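PDB 2PEF: serine protease inhibitor from Thermoanaerobacter tengcongensis, which probably inhibits serine endopeptidases as a member of the serpin family and is captured here in its latent state. Local coordinates for residues E19-S24 with I364-V369; N23-D26 with N30-I33; N150-D153 with M158-I161. All coordinates share one frame; numbering follows the deposited sequence.

Contact 1 of 3, residues E19-S24 with I364-V369; sequences ELFKNS and IFIGTV
Ile366 lies across one face of the Phe21 ring. Its CG1 sits 3.7 Å from the centroid of that ring and only 4° off the normal, a CH-pi contact over the middle of the face. The two methyls of Ile366 extend the cover: CG2 of Ile366 is 3.7 Å from CD1 of Phe21, and CD1 of Ile366 is 3.8 Å from CD2 of Phe21. The two side chains cross at about a right angle. With CG1 of Ile366 trans to the backbone N (chi1 -174°), this methylene comes over the ring centre. Further along, CA of Gly367 approaches CE1 of Phe21 obliquely at 3.7 Å, and CG2 of Thr368 meets CZ of Phe21 at the ring edge, 3.9 Å away. Thr368 turns its polar branch elsewhere, its OG1 bonding Ser31 N. Ile33, on the neighbouring strand 32-33, touches both Phe21 and Ile366. In the chain that carries the ring, Ser24 OG bonds Leu20 O at 2.7 Å, from above the carbonyl plane. No hydrogen bond joins the two segments, so helix and strand are held here by shape and dispersion, with one aromatic face matched to one branched aliphatic chain.

Contact 2 of 3, residues N23-D26 with N30-I33; sequences NSID and NSLI
Asp26 meets Ser31 with its backbone N and CB, while its flat carboxylate serves the turn between the segments: OD1 takes the N-H groups of Lys28 and Glu29, the first closing an Asx turn. The grip across the contact comes from a hydroxyl. Asp26 N donates to Ser31 OG over 2.9 Å with an almost straight N-H...O angle of 177°. The same OG donates to a water at 2.7 Å, and that water donates to Asp26 O at 2.9 Å, so the backbone N-H and carbonyl of Asp26 are both tied, one directly and one through water, to a single serine oxygen. Because OG of Ser31 lies trans to its carbonyl carbon (chi1 -56°), the hydroxyl leans over the chain of Ile25 and comes within 3.6 Å of Ile25 CA. CD1 of Ile25 is 4.1 Å from CB of Ser31, and CB of Ser24 rests against CG2 of Ile33 at 3.9 Å. Ser24 O and Ser31 O are bonded by the hydroxyls of Tyr270 and Tyr268, both on strand 255-273. The arrangement is a tight connection from helix 7-22 into strand 32-33, corresponding to the link from helix A to strand 6 of sheet B in the serpin fold.

Contact 3 of 3, residues N150-D153 with M158-I161; sequences NKID and MYLI
Tyr159 is the residue of segment 158-161, at the start of strand 158-169, that reaches Ile152. Before it, Met158 packs on Ile95 of strand 87-98 and on Leu297. Tyr159 then extends its ring toward the loop, and its phenol oxygen does most of the touching: OH lies 3.3 Å from CG1 and 3.6 Å from CG2 of Ile152, set against the fork of the branched chain. The isoleucine comes at the ring edge, close to the ring plane, with its CG1 4.2 Å from CE1 of Tyr159. Having CG1 beside the backbone N (chi1 -77°) and CG2 trans to it lets Ile152 present both branches to the one oxygen. That hydroxyl has its polar partner in Asp156, whose OD2 also bonds Asp153 N, while Phe125 meets the tyrosine ring and touches Ile152. Leu160 next packs on Val331 and Ile95, and Ile161 goes to Ile133 and Trp136 of helix 127-140. Were Ile152 cut back to an alanine, the phenol end would probably lose its aliphatic cover on one flank and the ring edge be less firmly confined. The tyrosine thus joins two chemistries at its end: Asp156 satisfies the hydroxyl, and the hydrocarbon fork of Ile152 packs beside it without competing for the bond.

Contacts 1 and 2 form one buried region near the middle of the molecule, their centres 5 Å apart. They share Asn23 and Ser24, and the neighbouring strands 32-33 and 362-372 join them through Ile366 N to Ile33 O and Thr368 N to Ser31 O. Their chemistry differs: contact 1 is wholly apolar between helix and strand, whereas contact 2 relies on a serine hydroxyl and a water at a chain turn. Contact 3, about 25 Å from contact 1 between centres, is only partly buried. It sets the loop after helix 127-140 against strand 158-169, which pairs with strand 322-331, consistent with the loop-inserted sheet of a latent serpin.

Contact 1 of 3, residues E19-S24 with I364-V369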
loop_
_atom_site.group_PDB
_atom_site.type_symbol
_atom_site.label_atom_id
_atom_site.label_comp_id
_atom_site.label_asym_id
_atom_site.label_seq_id
_atom_site.Cartn_x
_atom_site.Cartn_y
_atom_site.Cartn_z
ATOM N N GLU A 19 5.882 9.584 -3.595
ATOM C CA GLU A 19 4.960 10.498 -4.272
ATOM C C GLU A 19 3.508 10.080 -4.031
ATOM O O GLU A 19 2.642 10.923 -3.788
ATOM C CB GLU A 19 5.259 10.610 -5.768
ATOM C CG GLU A 19 6.564 11.335 -6.093
ATOM C CD GLU A 19 6.673 12.707 -5.436
ATOM O OE1 GLU A 19 5.752 13.528 -5.618
ATOM O OE2 GLU A 19 7.681 12.957 -4.735
ATOM N N LEU A 20 3.253 8.774 -4.076
ATOM C CA LEU A 20 1.934 8.245 -3.744
ATOM C C LEU A 20 1.553 8.607 -2.306
ATOM O O LEU A 20 0.483 9.169 -2.071
ATOM C CB LEU A 20 1.892 6.725 -3.948
ATOM C CG LEU A 20 0.528 6.036 -3.952
ATOM C CD1 LEU A 20 -0.348 6.536 -5.101
ATOM C CD2 LEU A 20 0.708 4.523 -4.033
ATOM N N PHE A 21 2.445 8.303 -1.360
ATOM C CA PHE A 21 2.230 8.616 0.055
ATOM C C PHE A 21 1.959 10.097 0.308
ATOM O O PHE A 21 0.946 10.449 0.913
ATOM C CB PHE A 21 3.415 8.128 0.897
ATOM C CG PHE A 21 3.338 8.515 2.352
ATOM C CD1 PHE A 21 2.307 8.049 3.161
ATOM C CD2 PHE A 21 4.317 9.327 2.918
ATOM C CE1 PHE A 21 2.250 8.396 4.514
ATOM C CE2 PHE A 21 4.266 9.678 4.263
ATOM C CZ PHE A 21 3.232 9.214 5.061
ATOM N N LYS A 22 2.844 10.966 -0.182
ATOM C CA LYS A 22 2.769 12.392 0.150
ATOM C C LYS A 22 1.544 13.102 -0.443
ATOM O O LYS A 22 1.231 14.237 -0.062
ATOM C CB LYS A 22 4.070 13.112 -0.227
ATOM C CG LYS A 22 4.252 13.378 -1.715
ATOM C CD LYS A 22 5.705 13.709 -2.042
ATOM C CE LYS A 22 6.122 15.061 -1.494
ATOM N NZ LYS A 22 7.529 15.393 -1.867
ATOM N N ASN A 23 0.865 12.432 -1.370
ATOM C CA ASN A 23 -0.368 12.952 -1.949
ATOM C C ASN A 23 -1.636 12.254 -1.433
ATOM O O ASN A 23 -2.746 12.546 -1.890
ATOM C CB ASN A 23 -0.291 12.917 -3.480
ATOM C CG ASN A 23 0.719 13.908 -4.034
ATOM O OD1 ASN A 23 1.735 13.519 -4.615
ATOM N ND2 ASN A 23 0.449 15.201 -3.850
ATOM N N SER A 24 -1.461 11.358 -0.461
ATOM C CA SER A 24 -2.556 10.550 0.088
ATOM C C SER A 24 -2.802 10.818 1.577
ATOM O O SER A 24 -3.481 10.040 2.258
ATOM C CB SER A 24 -2.262 9.062 -0.128
ATOM O OG SER A 24 -2.082 8.766 -1.499
ATOM N N ILE A 364 6.546 -1.359 2.229
ATOM C CA ILE A 364 5.374 -2.181 1.914
ATOM C C ILE A 364 4.105 -1.439 2.329
ATOM O O ILE A 364 3.131 -1.400 1.579
ATOM C CB ILE A 364 5.438 -3.574 2.610
ATOM C CG1 ILE A 364 6.766 -4.289 2.308
ATOM C CG2 ILE A 364 4.223 -4.438 2.248
ATOM C CD1 ILE A 364 6.994 -4.651 0.844
ATOM N N PHE A 365 4.145 -0.861 3.528
ATOM C CA PHE A 365 3.110 0.025 4.052
ATOM C C PHE A 365 3.769 1.304 4.551
ATOM O O PHE A 365 4.901 1.280 5.054
ATOM C CB PHE A 365 2.364 -0.643 5.211
ATOM C CG PHE A 365 1.434 -1.745 4.786
ATOM C CD1 PHE A 365 1.906 -3.046 4.595
ATOM C CD2 PHE A 365 0.076 -1.489 4.595
ATOM C CE1 PHE A 365 1.041 -4.070 4.211
ATOM C CE2 PHE A 365 -0.794 -2.503 4.206
ATOM C CZ PHE A 365 -0.314 -3.795 4.013
ATOM N N ILE A 366 3.069 2.423 4.401
ATOM C CA ILE A 366 3.547 3.705 4.928
ATOM C C ILE A 366 2.344 4.545 5.369
ATOM O O ILE A 366 1.319 4.589 4.684
ATOM C CB ILE A 366 4.489 4.447 3.926
ATOM C CG1 ILE A 366 5.083 5.711 4.561
ATOM C CG2 ILE A 366 3.776 4.749 2.603
ATOM C CD1 ILE A 366 6.318 6.249 3.832
ATOM N N GLY A 367 2.456 5.176 6.531
ATOM C CA GLY A 367 1.313 5.889 7.093
ATOM C C GLY A 367 1.618 6.921 8.152
ATOM O O GLY A 367 2.777 7.209 8.450
ATOM N N THR A 368 0.552 7.484 8.709
ATOM C CA THR A 368 0.663 8.505 9.741
ATOM C C THR A 368 -0.225 8.138 10.909
ATOM O O THR A 368 -1.314 7.593 10.719
ATOM C CB THR A 368 0.226 9.896 9.230
ATOM O OG1 THR A 368 -1.092 9.813 8.670
ATOM C CG2 THR A 368 1.185 10.420 8.170
ATOM N N VAL A 369 0.247 8.421 12.119
ATOM C CA VAL A 369 -0.599 8.294 13.291
ATOM C C VAL A 369 -0.757 9.683 13.892
ATOM O O VAL A 369 0.162 10.203 14.530
ATOM C CB VAL A 369 -0.040 7.300 14.332
ATOM C CG1 VAL A 369 -0.901 7.312 15.603
ATOM C CG2 VAL A 369 0.027 5.897 13.747
#

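Contact 2 of 3, residues N23-D26 with N30-I33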
loop_
_atom_site.group_PDB
_atom_site.type_symbol
_atom_site.label_atom_id
_atom_site.label_comp_id
_atom_site.label_asym_id
_atom_site.label_seq_id
_atom_site.Cartn_x
_atom_site.Cartn_y
_atom_site.Cartn_z
ATOM N N ASN A 23 0.865 12.432 -1.370
ATOM C CA ASN A 23 -0.368 12.952 -1.949
ATOM C C ASN A 23 -1.636 12.254 -1.433
ATOM O O ASN A 23 -2.746 12.546 -1.890
ATOM C CB ASN A 23 -0.291 12.917 -3.480
ATOM C CG ASN A 23 0.719 13.908 -4.034
ATOM O OD1 ASN A 23 1.735 13.519 -4.615
ATOM N ND2 ASN A 23 0.449 15.201 -3.850
ATOM N N SER A 24 -1.461 11.358 -0.461
ATOM C CA SER A 24 -2.556 10.550 0.088
ATOM C C SER A 24 -2.802 10.818 1.577
ATOM O O SER A 24 -3.481 10.040 2.258
ATOM C CB SER A 24 -2.262 9.062 -0.128
ATOM O OG SER A 24 -2.082 8.766 -1.499
ATOM N N ILE A 25 -2.261 11.929 2.068
ATOM C CA ILE A 25 -2.286 12.265 3.490
ATOM C C ILE A 25 -3.548 13.024 3.894
ATOM O O ILE A 25 -3.860 14.087 3.339
ATOM C CB ILE A 25 -1.025 13.092 3.891
ATOM C CG1 ILE A 25 0.257 12.307 3.595
ATOM C CG2 ILE A 25 -1.073 13.527 5.359
ATOM C CD1 ILE A 25 0.287 10.916 4.183
ATOM N N ASP A 26 -4.261 12.479 4.875
ATOM C CA ASP A 26 -5.417 13.164 5.448
ATOM C C ASP A 26 -4.974 14.214 6.461
ATOM O O ASP A 26 -3.911 14.101 7.079
ATOM C CB ASP A 26 -6.383 12.167 6.095
ATOM C CG ASP A 26 -7.773 12.751 6.306
ATOM O OD1 ASP A 26 -7.951 13.591 7.219
ATOM O OD2 ASP A 26 -8.697 12.362 5.561
ATOM N N ASN A 30 -5.826 9.408 10.550
ATOM C CA ASN A 30 -4.635 8.607 10.281
ATOM C C ASN A 30 -4.667 8.073 8.858
ATOM O O ASN A 30 -5.691 7.559 8.403
ATOM C CB ASN A 30 -4.543 7.419 11.235
ATOM C CG ASN A 30 -4.413 7.827 12.687
ATOM O OD1 ASN A 30 -4.334 9.009 13.026
ATOM N ND2 ASN A 30 -4.383 6.830 13.563
ATOM N N SER A 31 -3.543 8.191 8.164
ATOM C CA SER A 31 -3.429 7.681 6.807
ATOM C C SER A 31 -2.619 6.390 6.773
ATOM O O SER A 31 -1.764 6.155 7.636
ATOM C CB SER A 31 -2.786 8.738 5.908
ATOM O OG SER A 31 -3.524 9.946 5.961
ATOM N N LEU A 32 -2.902 5.547 5.786
ATOM C CA LEU A 32 -2.128 4.325 5.569
ATOM C C LEU A 32 -2.282 3.878 4.136
ATOM O O LEU A 32 -3.399 3.680 3.662
ATOM C CB LEU A 32 -2.592 3.201 6.491
ATOM C CG LEU A 32 -1.892 1.844 6.328
ATOM C CD1 LEU A 32 -0.432 1.886 6.792
ATOM C CD2 LEU A 32 -2.651 0.772 7.075
ATOM N N ILE A 33 -1.162 3.724 3.443
ATOM C CA ILE A 33 -1.203 3.169 2.097
ATOM C C ILE A 33 -0.179 2.054 1.950
ATOM O O ILE A 33 0.817 2.010 2.677
ATOM C CB ILE A 33 -1.015 4.238 0.982
ATOM C CG1 ILE A 33 0.404 4.809 0.980
ATOM C CG2 ILE A 33 -2.085 5.344 1.089
ATOM C CD1 ILE A 33 0.829 5.343 -0.376
HETATM O O HOH W 1 -3.010 11.590 8.095
#

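Contact 3 of 3, residues N150-D153 with M158-I161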
loop_
_atom_site.group_PDB
_atom_site.type_symbol
_atom_site.label_atom_id
_atom_site.label_comp_id
_atom_site.label_asym_id
_atom_site.label_seq_id
_atom_site.Cartn_x
_atom_site.Cartn_y
_atom_site.Cartn_z
ATOM N N ASN A 150 -20.242 -2.707 -2.629
ATOM C CA ASN A 150 -21.595 -3.088 -2.214
ATOM C C ASN A 150 -22.527 -3.356 -3.396
ATOM O O ASN A 150 -23.438 -4.183 -3.299
ATOM C CB ASN A 150 -22.209 -2.017 -1.299
ATOM C CG ASN A 150 -21.557 -1.966 0.080
ATOM O OD1 ASN A 150 -20.521 -2.590 0.325
ATOM N ND2 ASN A 150 -22.168 -1.211 0.991
ATOM N N LYS A 151 -22.292 -2.653 -4.502
ATOM C CA LYS A 151 -23.125 -2.754 -5.701
ATOM C C LYS A 151 -22.277 -2.748 -6.973
ATOM O O LYS A 151 -21.125 -2.309 -6.958
ATOM C CB LYS A 151 -24.134 -1.602 -5.741
ATOM N N ILE A 152 -22.848 -3.253 -8.063
ATOM C CA ILE A 152 -22.190 -3.216 -9.368
ATOM C C ILE A 152 -22.949 -2.285 -10.312
ATOM O O ILE A 152 -24.161 -2.420 -10.497
ATOM C CB ILE A 152 -21.997 -4.639 -9.965
ATOM C CG1 ILE A 152 -20.824 -5.338 -9.260
ATOM C CG2 ILE A 152 -21.745 -4.578 -11.476
ATOM C CD1 ILE A 152 -20.667 -6.814 -9.587
ATOM N N ASP A 153 -22.219 -1.327 -10.879
ATOM C CA ASP A 153 -22.768 -0.354 -11.817
ATOM C C ASP A 153 -23.037 -1.011 -13.175
ATOM O O ASP A 153 -22.309 -1.927 -13.567
ATOM C CB ASP A 153 -21.805 0.830 -11.962
ATOM C CG ASP A 153 -21.598 1.582 -10.653
ATOM O OD1 ASP A 153 -22.555 2.224 -10.170
ATOM O OD2 ASP A 153 -20.474 1.535 -10.109
ATOM N N MET A 158 -15.140 -4.939 -16.295
ATOM C CA MET A 158 -13.909 -5.524 -15.763
ATOM C C MET A 158 -13.397 -4.825 -14.507
ATOM O O MET A 158 -13.364 -3.598 -14.438
ATOM C CB MET A 158 -12.797 -5.572 -16.823
ATOM C CG MET A 158 -11.545 -6.312 -16.335
ATOM S SD MET A 158 -10.021 -5.959 -17.225
ATOM C CE MET A 158 -10.029 -7.295 -18.412
ATOM N N TYR A 159 -13.007 -5.626 -13.518
ATOM C CA TYR A 159 -12.308 -5.123 -12.345
ATOM C C TYR A 159 -10.945 -5.800 -12.249
ATOM O O TYR A 159 -10.801 -6.981 -12.574
ATOM C CB TYR A 159 -13.081 -5.426 -11.063
ATOM C CG TYR A 159 -14.498 -4.902 -10.967
ATOM C CD1 TYR A 159 -15.484 -5.658 -10.338
ATOM C CD2 TYR A 159 -14.854 -3.653 -11.481
ATOM C CE1 TYR A 159 -16.785 -5.194 -10.224
ATOM C CE2 TYR A 159 -16.157 -3.179 -11.371
ATOM C CZ TYR A 159 -17.114 -3.957 -10.740
ATOM O OH TYR A 159 -18.403 -3.504 -10.627
ATOM N N LEU A 160 -9.956 -5.044 -11.784
ATOM C CA LEU A 160 -8.647 -5.587 -11.449
ATOM C C LEU A 160 -8.414 -5.286 -9.976
ATOM O O LEU A 160 -8.635 -4.163 -9.524
ATOM C CB LEU A 160 -7.546 -4.964 -12.315
ATOM C CG LEU A 160 -7.711 -5.074 -13.838
ATOM C CD1 LEU A 160 -8.534 -3.907 -14.405
ATOM C CD2 LEU A 160 -6.358 -5.134 -14.524
ATOM N N ILE A 161 -7.989 -6.296 -9.226
ATOM C CA ILE A 161 -7.857 -6.164 -7.778
ATOM C C ILE A 161 -6.560 -6.789 -7.295
ATOM O O ILE A 161 -6.219 -7.908 -7.681
ATOM C CB ILE A 161 -9.052 -6.813 -7.013
ATOM C CG1 ILE A 161 -10.392 -6.253 -7.510
ATOM C CG2 ILE A 161 -8.909 -6.587 -5.502
ATOM C CD1 ILE A 161 -11.612 -7.020 -7.041
#